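Local coordinates for protein MIP07328p (Drosophila melanogaster, PDB 6FKK) that probably acts as a repulsive axon-guidance cue by binding semaphorin receptors through its extracellular sema domain, at residues S24-D32 against W80-Y89; Q271-G280 against L386-Q394. All coordinates share one frame; numbering follows the deposited sequence.

How the interactions relate
Both contacts lie in the sema domain, a seven-bladed beta-propeller, and each packs a strand of one blade against a strand of another. Interaction 1 joins 24-32 to 80-89, on the first strands of two four-stranded sheets; interaction 2, much later in the chain, joins 271-280 to 386-394, the latter on the first strand of its sheet. Their centres are 23 Å apart and their nearest atoms about 10 Å, so they do not touch. Interaction 2 is the more central, its centre 7 Å from that of the chain against 18 Å for interaction 1. Interaction 1 has a hydrogen bond across it, and its Y89 side chain comes about 4 Å from a protein-attached sugar; interaction 2 is held mainly by apolar packing.

Interaction 1: residues S24-D32 against W80-Y89; sequences STDYFKILD and WDCHNYLRVY
R87 reaches out of 80-89 to grip the backbone at Y27 and to lie against K29. Beyond its CB the chain bends at chi2 (-70°) and then runs extended, which carries the tip over to 24-32. CD is the first atom to meet the other side, 4.0 Å from CG of K29. NE continues along the same aliphatic surface, and CZ brings the guanidinium plane between two methylenes: CB of K29 lies over one face, 3.4 Å from R87 NH1, and CB of Y85 sits over the opposite face, offset toward the rim. At the tip NH2 donates to Y27 O at 3.0 Å (N-H...O angle 146°), the carbonyl somewhat out of the guanidinium plane. NH1 turns back to its own strand and donates to L86 O at 3.1 Å. Bonds from the two terminal nitrogens to carbonyls of different segments should limit the group's rotation. Strands 29-32 and 86-89 run nearly parallel, 18° apart with axes 6.9 Å from each other; each is the first strand of a four-stranded antiparallel propeller blade. No backbone-to-backbone hydrogen bond joins the two segments; the R87 side chain reaches the main chain at Y27 instead. On the N-terminal side, the Y27 ring has CE2 of Y85 at its edge and brings its own CE2 to 3.9 Å from CE3 of W80. The Y85 ring points its edge at the carbonyl oxygens of T25 and D26. On the C-terminal side, CB of L31 packs 3.9 Å from CB of Y89, while its CD2 rests on the backbone carbonyl of R87. D32 lays CB obliquely against the CD2-CE2 side of the Y89 ring, which also touches a sugar of an attached glycan.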
loop_
_atom_site.group_PDB
_atom_site.type_symbol
_atom_site.label_atom_id
_atom_site.label_comp_id
_atom_site.label_asym_id
_atom_site.label_seq_id
_atom_site.Cartn_x
_atom_site.Cartn_y
_atom_site.Cartn_z
ATOM N N SER A 24 -4.869 6.527 22.505
ATOM C CA SER A 24 -4.335 7.211 21.332
ATOM C C SER A 24 -2.825 7.049 21.230
ATOM O O SER A 24 -2.266 7.112 20.129
ATOM C CB SER A 24 -4.707 8.693 21.369
ATOM O OG SER A 24 -6.104 8.869 21.228
ATOM N N THR A 25 -2.155 6.830 22.360
ATOM C CA THR A 25 -0.712 6.632 22.373
ATOM C C THR A 25 -0.288 5.292 21.788
ATOM O O THR A 25 0.914 5.029 21.701
ATOM C CB THR A 25 -0.191 6.749 23.808
ATOM O OG1 THR A 25 -0.821 5.758 24.630
ATOM C CG2 THR A 25 -0.492 8.127 24.376
ATOM N N ASP A 26 -1.236 4.442 21.384
ATOM C CA ASP A 26 -0.892 3.065 21.047
ATOM C C ASP A 26 -0.238 2.970 19.675
ATOM O O ASP A 26 0.666 2.150 19.473
ATOM C CB ASP A 26 -2.130 2.172 21.125
ATOM C CG ASP A 26 -2.667 2.038 22.546
ATOM O OD1 ASP A 26 -2.177 2.749 23.445
ATOM O OD2 ASP A 26 -3.581 1.216 22.762
ATOM N N TYR A 27 -0.677 3.798 18.730
ATOM C CA TYR A 27 -0.179 3.801 17.356
ATOM C C TYR A 27 -0.249 2.397 16.748
ATOM O O TYR A 27 0.756 1.711 16.560
ATOM C CB TYR A 27 1.243 4.362 17.292
ATOM C CG TYR A 27 1.327 5.851 17.530
ATOM C CD1 TYR A 27 0.814 6.748 16.605
ATOM C CD2 TYR A 27 1.931 6.360 18.673
ATOM C CE1 TYR A 27 0.891 8.110 16.813
ATOM C CE2 TYR A 27 2.014 7.722 18.889
ATOM C CZ TYR A 27 1.493 8.592 17.955
ATOM O OH TYR A 27 1.574 9.949 18.167
ATOM N N PHE A 28 -1.481 1.984 16.460
ATOM C CA PHE A 28 -1.723 0.654 15.915
ATOM C C PHE A 28 -1.124 0.512 14.518
ATOM O O PHE A 28 -1.004 1.482 13.763
ATOM C CB PHE A 28 -3.224 0.359 15.862
ATOM C CG PHE A 28 -3.834 0.052 17.203
ATOM C CD1 PHE A 28 -3.086 -0.545 18.201
ATOM C CD2 PHE A 28 -5.160 0.360 17.462
ATOM C CE1 PHE A 28 -3.646 -0.829 19.434
ATOM C CE2 PHE A 28 -5.725 0.079 18.694
ATOM C CZ PHE A 28 -4.965 -0.516 19.681
ATOM N N LYS A 29 -0.753 -0.722 14.180
ATOM C CA LYS A 29 -0.247 -1.063 12.856
ATOM C C LYS A 29 -0.609 -2.511 12.562
ATOM O O LYS A 29 -0.361 -3.391 13.391
ATOM C CB LYS A 29 1.270 -0.864 12.768
ATOM C CG LYS A 29 1.915 -1.444 11.514
ATOM C CD LYS A 29 1.727 -0.544 10.301
ATOM C CE LYS A 29 2.401 -1.141 9.069
ATOM N NZ LYS A 29 3.851 -1.415 9.294
ATOM N N ILE A 30 -1.195 -2.751 11.394
ATOM C CA ILE A 30 -1.591 -4.100 11.005
ATOM C C ILE A 30 -0.363 -4.853 10.513
ATOM O O ILE A 30 0.364 -4.375 9.635
ATOM C CB ILE A 30 -2.688 -4.060 9.929
ATOM C CG1 ILE A 30 -3.939 -3.358 10.464
ATOM C CG2 ILE A 30 -3.030 -5.466 9.464
ATOM C CD1 ILE A 30 -4.580 -4.057 11.645
ATOM N N LEU A 31 -0.127 -6.035 11.081
ATOM C CA LEU A 31 1.033 -6.847 10.735
ATOM C C LEU A 31 0.699 -8.063 9.885
ATOM O O LEU A 31 1.522 -8.466 9.062
ATOM C CB LEU A 31 1.752 -7.311 12.008
ATOM C CG LEU A 31 2.251 -6.189 12.923
ATOM C CD1 LEU A 31 3.041 -6.750 14.095
ATOM C CD2 LEU A 31 3.086 -5.191 12.137
ATOM N N ASP A 32 -0.482 -8.652 10.063
ATOM C CA ASP A 32 -0.909 -9.789 9.260
ATOM C C ASP A 32 -2.421 -9.910 9.373
ATOM O O ASP A 32 -2.988 -9.646 10.436
ATOM C CB ASP A 32 -0.230 -11.088 9.715
ATOM C CG ASP A 32 -0.512 -12.253 8.783
ATOM O OD1 ASP A 32 0.007 -12.243 7.645
ATOM O OD2 ASP A 32 -1.250 -13.177 9.189
ATOM N N TRP A 80 6.456 9.007 25.040
ATOM C CA TRP A 80 5.665 8.220 24.100
ATOM C C TRP A 80 6.549 7.541 23.064
ATOM O O TRP A 80 6.164 6.512 22.495
ATOM C CB TRP A 80 4.609 9.096 23.426
ATOM C CG TRP A 80 5.181 10.287 22.715
ATOM C CD1 TRP A 80 5.590 11.464 23.279
ATOM C CD2 TRP A 80 5.396 10.421 21.306
ATOM N NE1 TRP A 80 6.051 12.319 22.306
ATOM C CE2 TRP A 80 5.942 11.703 21.086
ATOM C CE3 TRP A 80 5.182 9.583 20.208
ATOM C CZ2 TRP A 80 6.278 12.164 19.814
ATOM C CZ3 TRP A 80 5.516 10.043 18.944
ATOM C CH2 TRP A 80 6.058 11.322 18.758
ATOM N N ASP A 81 7.737 8.091 22.819
ATOM C CA ASP A 81 8.683 7.448 21.917
ATOM C C ASP A 81 9.417 6.293 22.587
ATOM O O ASP A 81 9.743 5.303 21.922
ATOM C CB ASP A 81 9.686 8.473 21.392
ATOM C CG ASP A 81 9.175 9.225 20.178
ATOM O OD1 ASP A 81 8.391 8.645 19.395
ATOM O OD2 ASP A 81 9.570 10.396 20.003
ATOM N N CYS A 82 9.671 6.392 23.894
ATOM C CA CYS A 82 10.442 5.380 24.619
ATOM C C CYS A 82 9.520 4.242 25.059
ATOM O O CYS A 82 9.254 4.019 26.242
ATOM C CB CYS A 82 11.173 6.008 25.796
ATOM S SG CYS A 82 12.405 7.243 25.313
ATOM N N HIS A 83 9.028 3.512 24.059
ATOM C CA HIS A 83 8.253 2.298 24.259
ATOM C C HIS A 83 8.691 1.281 23.212
ATOM O O HIS A 83 9.599 1.531 22.415
ATOM C CB HIS A 83 6.746 2.571 24.176
ATOM C CG HIS A 83 6.153 3.081 25.453
ATOM N ND1 HIS A 83 5.641 2.245 26.421
ATOM C CD2 HIS A 83 5.987 4.342 25.919
ATOM C CE1 HIS A 83 5.187 2.967 27.429
ATOM N NE2 HIS A 83 5.385 4.243 27.149
ATOM N N ASN A 84 8.039 0.124 23.214
ATOM C CA ASN A 84 8.359 -0.958 22.284
ATOM C C ASN A 84 7.162 -1.154 21.357
ATOM O O ASN A 84 6.256 -1.938 21.641
ATOM C CB ASN A 84 8.707 -2.242 23.030
ATOM C CG ASN A 84 9.171 -3.343 22.098
ATOM O OD1 ASN A 84 9.679 -3.078 21.009
ATOM N ND2 ASN A 84 8.996 -4.589 22.521
ATOM N N TYR A 85 7.169 -0.434 20.238
ATOM C CA TYR A 85 6.127 -0.561 19.226
ATOM C C TYR A 85 6.496 -1.710 18.298
ATOM O O TYR A 85 7.489 -1.632 17.568
ATOM C CB TYR A 85 5.964 0.744 18.451
ATOM C CG TYR A 85 5.525 1.914 19.302
ATOM C CD1 TYR A 85 6.455 2.707 19.963
ATOM C CD2 TYR A 85 4.179 2.227 19.445
ATOM C CE1 TYR A 85 6.057 3.775 20.744
ATOM C CE2 TYR A 85 3.772 3.295 20.222
ATOM C CZ TYR A 85 4.713 4.065 20.870
ATOM O OH TYR A 85 4.307 5.127 21.646
ATOM N N LEU A 86 5.704 -2.778 18.326
ATOM C CA LEU A 86 5.964 -3.920 17.461
ATOM C C LEU A 86 5.564 -3.585 16.029
ATOM O O LEU A 86 4.465 -3.076 15.784
ATOM C CB LEU A 86 5.207 -5.154 17.956
ATOM C CG LEU A 86 5.828 -5.890 19.148
ATOM C CD1 LEU A 86 5.534 -5.184 20.464
ATOM C CD2 LEU A 86 5.352 -7.333 19.192
ATOM N N ARG A 87 6.461 -3.868 15.085
ATOM C CA ARG A 87 6.274 -3.427 13.710
ATOM C C ARG A 87 6.598 -4.477 12.656
ATOM O O ARG A 87 6.385 -4.207 11.470
ATOM C CB ARG A 87 7.126 -2.176 13.438
ATOM C CG ARG A 87 6.596 -0.905 14.078
ATOM C CD ARG A 87 5.316 -0.451 13.400
ATOM N NE ARG A 87 4.803 0.797 13.956
ATOM C CZ ARG A 87 3.868 0.866 14.897
ATOM N NH1 ARG A 87 3.338 -0.244 15.392
ATOM N NH2 ARG A 87 3.461 2.048 15.341
ATOM N N VAL A 88 7.111 -5.648 13.032
ATOM C CA VAL A 88 7.519 -6.664 12.063
ATOM C C VAL A 88 7.037 -8.024 12.547
ATOM O O VAL A 88 7.378 -8.448 13.657
ATOM C CB VAL A 88 9.044 -6.691 11.850
ATOM C CG1 VAL A 88 9.426 -7.818 10.905
ATOM C CG2 VAL A 88 9.539 -5.356 11.315
ATOM N N TYR A 89 6.256 -8.713 11.715
ATOM C CA TYR A 89 5.823 -10.077 11.982
ATOM C C TYR A 89 6.020 -10.928 10.737
ATOM O O TYR A 89 5.778 -10.471 9.616
ATOM C CB TYR A 89 4.351 -10.138 12.419
ATOM C CG TYR A 89 3.755 -11.529 12.319
ATOM C CD1 TYR A 89 4.054 -12.505 13.261
ATOM C CD2 TYR A 89 2.900 -11.868 11.276
ATOM C CE1 TYR A 89 3.516 -13.778 13.168
ATOM C CE2 TYR A 89 2.359 -13.138 11.176
ATOM C CZ TYR A 89 2.670 -14.088 12.124
ATOM O OH TYR A 89 2.132 -15.351 12.027
#

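Interaction 2: residues Q271-G280 against L386-Q394; sequences QAISPIVESG and LTAIAVHPQ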
loop_
_atom_site.group_PDB
_atom_site.type_symbol
_atom_site.label_atom_id
_atom_site.label_comp_id
_atom_site.label_asym_id
_atom_site.label_seq_id
_atom_site.Cartn_x
_atom_site.Cartn_y
_atom_site.Cartn_z
ATOM N N GLN A 271 1.111 7.592 -1.102
ATOM C CA GLN A 271 0.754 7.577 0.312
ATOM C C GLN A 271 0.447 6.169 0.803
ATOM O O GLN A 271 0.681 5.856 1.976
ATOM C CB GLN A 271 -0.446 8.494 0.567
ATOM C CG GLN A 271 -0.183 9.965 0.288
ATOM C CD GLN A 271 0.794 10.578 1.270
ATOM O OE1 GLN A 271 0.836 10.197 2.440
ATOM N NE2 GLN A 271 1.590 11.530 0.797
ATOM N N ALA A 272 -0.075 5.319 -0.077
ATOM C CA ALA A 272 -0.443 3.960 0.295
ATOM C C ALA A 272 -0.591 3.115 -0.960
ATOM O O ALA A 272 -0.871 3.633 -2.044
ATOM C CB ALA A 272 -1.745 3.929 1.102
ATOM N N ILE A 273 -0.403 1.804 -0.796
ATOM C CA ILE A 273 -0.632 0.840 -1.861
ATOM C C ILE A 273 -1.433 -0.328 -1.302
ATOM O O ILE A 273 -1.495 -0.553 -0.091
ATOM C CB ILE A 273 0.676 0.323 -2.497
ATOM C CG1 ILE A 273 1.481 -0.491 -1.480
ATOM C CG2 ILE A 273 1.500 1.475 -3.053
ATOM C CD1 ILE A 273 2.646 -1.242 -2.088
ATOM N N SER A 274 -2.050 -1.063 -2.203
ATOM C CA SER A 274 -2.776 -2.280 -1.899
ATOM C C SER A 274 -1.948 -3.490 -2.297
ATOM O O SER A 274 -0.971 -3.367 -3.042
ATOM C CB SER A 274 -4.112 -2.297 -2.649
ATOM O OG SER A 274 -3.902 -2.431 -4.044
ATOM N N PRO A 275 -2.294 -4.682 -1.811
ATOM C CA PRO A 275 -1.644 -5.895 -2.321
ATOM C C PRO A 275 -1.923 -6.065 -3.805
ATOM O O PRO A 275 -2.779 -5.395 -4.388
ATOM C CB PRO A 275 -2.279 -7.020 -1.497
ATOM C CG PRO A 275 -2.789 -6.353 -0.268
ATOM C CD PRO A 275 -3.206 -4.976 -0.691
ATOM N N ILE A 276 -1.178 -6.980 -4.430
ATOM C CA ILE A 276 -1.407 -7.252 -5.843
ATOM C C ILE A 276 -2.807 -7.814 -6.025
ATOM O O ILE A 276 -3.186 -8.810 -5.396
ATOM C CB ILE A 276 -0.343 -8.210 -6.396
ATOM C CG1 ILE A 276 1.019 -7.520 -6.443
ATOM C CG2 ILE A 276 -0.734 -8.683 -7.789
ATOM C CD1 ILE A 276 2.081 -8.331 -7.150
ATOM N N VAL A 277 -3.590 -7.163 -6.878
ATOM C CA VAL A 277 -4.968 -7.548 -7.155
ATOM C C VAL A 277 -5.011 -8.295 -8.479
ATOM O O VAL A 277 -4.361 -7.894 -9.454
ATOM C CB VAL A 277 -5.886 -6.310 -7.181
ATOM C CG1 VAL A 277 -7.256 -6.665 -7.722
ATOM C CG2 VAL A 277 -6.003 -5.715 -5.788
ATOM N N GLU A 278 -5.768 -9.388 -8.517
ATOM C CA GLU A 278 -5.924 -10.193 -9.726
ATOM C C GLU A 278 -7.267 -9.844 -10.360
ATOM O O GLU A 278 -8.315 -10.331 -9.929
ATOM C CB GLU A 278 -5.820 -11.680 -9.404
ATOM C CG GLU A 278 -4.465 -12.105 -8.858
ATOM C CD GLU A 278 -3.346 -11.968 -9.877
ATOM O OE1 GLU A 278 -3.635 -11.946 -11.094
ATOM O OE2 GLU A 278 -2.172 -11.884 -9.459
ATOM N N SER A 279 -7.232 -8.993 -11.381
ATOM C CA SER A 279 -8.426 -8.584 -12.119
ATOM C C SER A 279 -8.333 -9.221 -13.502
ATOM O O SER A 279 -7.716 -8.671 -14.416
ATOM C CB SER A 279 -8.542 -7.057 -12.202
ATOM O OG SER A 279 -8.556 -6.461 -10.916
ATOM N N GLY A 280 -8.948 -10.391 -13.646
ATOM C CA GLY A 280 -8.854 -11.109 -14.904
ATOM C C GLY A 280 -7.437 -11.586 -15.152
ATOM O O GLY A 280 -6.762 -12.112 -14.260
ATOM N N LEU A 386 -6.775 11.737 0.664
ATOM C CA LEU A 386 -6.867 10.287 0.755
ATOM C C LEU A 386 -5.619 9.716 1.412
ATOM O O LEU A 386 -4.508 10.219 1.220
ATOM C CB LEU A 386 -7.056 9.670 -0.629
ATOM C CG LEU A 386 -8.322 10.048 -1.405
ATOM C CD1 LEU A 386 -8.360 9.312 -2.735
ATOM C CD2 LEU A 386 -9.582 9.763 -0.600
ATOM N N THR A 387 -5.808 8.649 2.199
ATOM C CA THR A 387 -4.717 8.105 3.008
ATOM C C THR A 387 -4.581 6.589 2.910
ATOM O O THR A 387 -3.470 6.066 3.053
ATOM C CB THR A 387 -4.897 8.503 4.481
ATOM O OG1 THR A 387 -6.162 8.030 4.959
ATOM C CG2 THR A 387 -4.824 10.017 4.646
ATOM N N ALA A 388 -5.674 5.867 2.669
ATOM C CA ALA A 388 -5.665 4.410 2.680
ATOM C C ALA A 388 -6.329 3.875 1.417
ATOM O O ALA A 388 -7.000 4.602 0.681
ATOM C CB ALA A 388 -6.369 3.855 3.928
ATOM N N ILE A 389 -6.143 2.577 1.177
ATOM C CA ILE A 389 -6.634 1.937 -0.039
ATOM C C ILE A 389 -6.902 0.468 0.260
ATOM O O ILE A 389 -6.180 -0.165 1.035
ATOM C CB ILE A 389 -5.624 2.110 -1.195
ATOM C CG1 ILE A 389 -6.152 1.493 -2.493
ATOM C CG2 ILE A 389 -4.276 1.522 -0.816
ATOM C CD1 ILE A 389 -7.113 2.383 -3.241
ATOM N N ALA A 390 -7.959 -0.064 -0.348
ATOM C CA ALA A 390 -8.299 -1.477 -0.263
ATOM C C ALA A 390 -9.241 -1.797 -1.414
ATOM O O ALA A 390 -9.998 -0.932 -1.863
ATOM C CB ALA A 390 -8.941 -1.832 1.082
ATOM N N VAL A 391 -9.183 -3.037 -1.893
ATOM C CA VAL A 391 -9.912 -3.447 -3.089
ATOM C C VAL A 391 -10.651 -4.750 -2.819
ATOM O O VAL A 391 -10.083 -5.688 -2.247
ATOM C CB VAL A 391 -8.971 -3.619 -4.299
ATOM C CG1 VAL A 391 -9.753 -4.075 -5.520
ATOM C CG2 VAL A 391 -8.233 -2.328 -4.592
ATOM N N HIS A 392 -11.923 -4.804 -3.234
ATOM C CA HIS A 392 -12.668 -6.052 -3.353
ATOM C C HIS A 392 -12.706 -6.413 -4.831
ATOM O O HIS A 392 -13.512 -5.844 -5.583
ATOM C CB HIS A 392 -14.087 -5.910 -2.792
ATOM C CG HIS A 392 -14.878 -7.184 -2.805
ATOM N ND1 HIS A 392 -16.185 -7.252 -2.369
ATOM C CD2 HIS A 392 -14.547 -8.439 -3.196
ATOM C CE1 HIS A 392 -16.625 -8.492 -2.493
ATOM N NE2 HIS A 392 -15.651 -9.231 -2.993
ATOM N N PRO A 393 -11.867 -7.330 -5.298
ATOM C CA PRO A 393 -11.710 -7.520 -6.741
ATOM C C PRO A 393 -12.777 -8.410 -7.354
ATOM O O PRO A 393 -13.276 -9.354 -6.734
ATOM C CB PRO A 393 -10.330 -8.175 -6.852
ATOM C CG PRO A 393 -10.191 -8.937 -5.583
ATOM C CD PRO A 393 -10.899 -8.126 -4.524
ATOM N N GLN A 394 -13.122 -8.078 -8.599
ATOM C CA GLN A 394 -13.931 -8.931 -9.470
ATOM C C GLN A 394 -15.294 -9.249 -8.854
ATOM O O GLN A 394 -15.705 -10.407 -8.758
ATOM C CB GLN A 394 -13.174 -10.210 -9.830
ATOM C CG GLN A 394 -11.908 -9.965 -10.643
ATOM C CD GLN A 394 -12.182 -9.255 -11.960
ATOM O OE1 GLN A 394 -12.606 -9.875 -12.938
ATOM N NE2 GLN A 394 -11.942 -7.949 -11.990
#
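Q271 makes a loose beginning, its CG near the carbonyl of L386. A272 points its methyl at the other strand: CB lies 3.4 Å from T387 O and 4.0 Å from CG2 of I389. That isoleucine methyl makes the central apolar contact from 386-394. With CG1 of I389 anti to the backbone N (chi1 -178°), CG2 falls between N and the carbonyl carbon and presses on the main chain of 271-280, 3.4 Å from I273 C and near S274 N. The backbones here run almost parallel, strands 271-273 and 386-394 being 2° apart with axes 5.9 Å from each other, yet no hydrogen bond crosses between the segments. This is the seam of two propeller blades: 265-279 pairs with 282-290 within one sheet, 386-396 with 402-410 in the other, and the strands meet through side chains packed on each other and on the facing main chain. S274 keeps its hydroxyl for its own blade, with OG bonded to P275 O and to the amide of Y286. After the irregular link through P275 and I276, V277 uses both methyls. CG2 packs 3.9 Å from CB of V391, while CG1 lies 3.5 Å from CB of P393; strand 277-279 runs at 29° to 386-394. E278 contributes its carbonyl, whose oxygen lies 3.7 Å from CG of Q394, and its carboxylate has a weak hydrogen bond to S283 and a long, weak ion pair with R203. S279 meets the side-chain amide of Q394, its CB 3.5 Å from Q394 NE2. S279 OG is bonded to D404, whose other carboxylate oxygen takes the backbone N-H of Q394, so one aspartate holds both segments. At G280 the backbone N faces OE1 of Q394, too far for a firm bond.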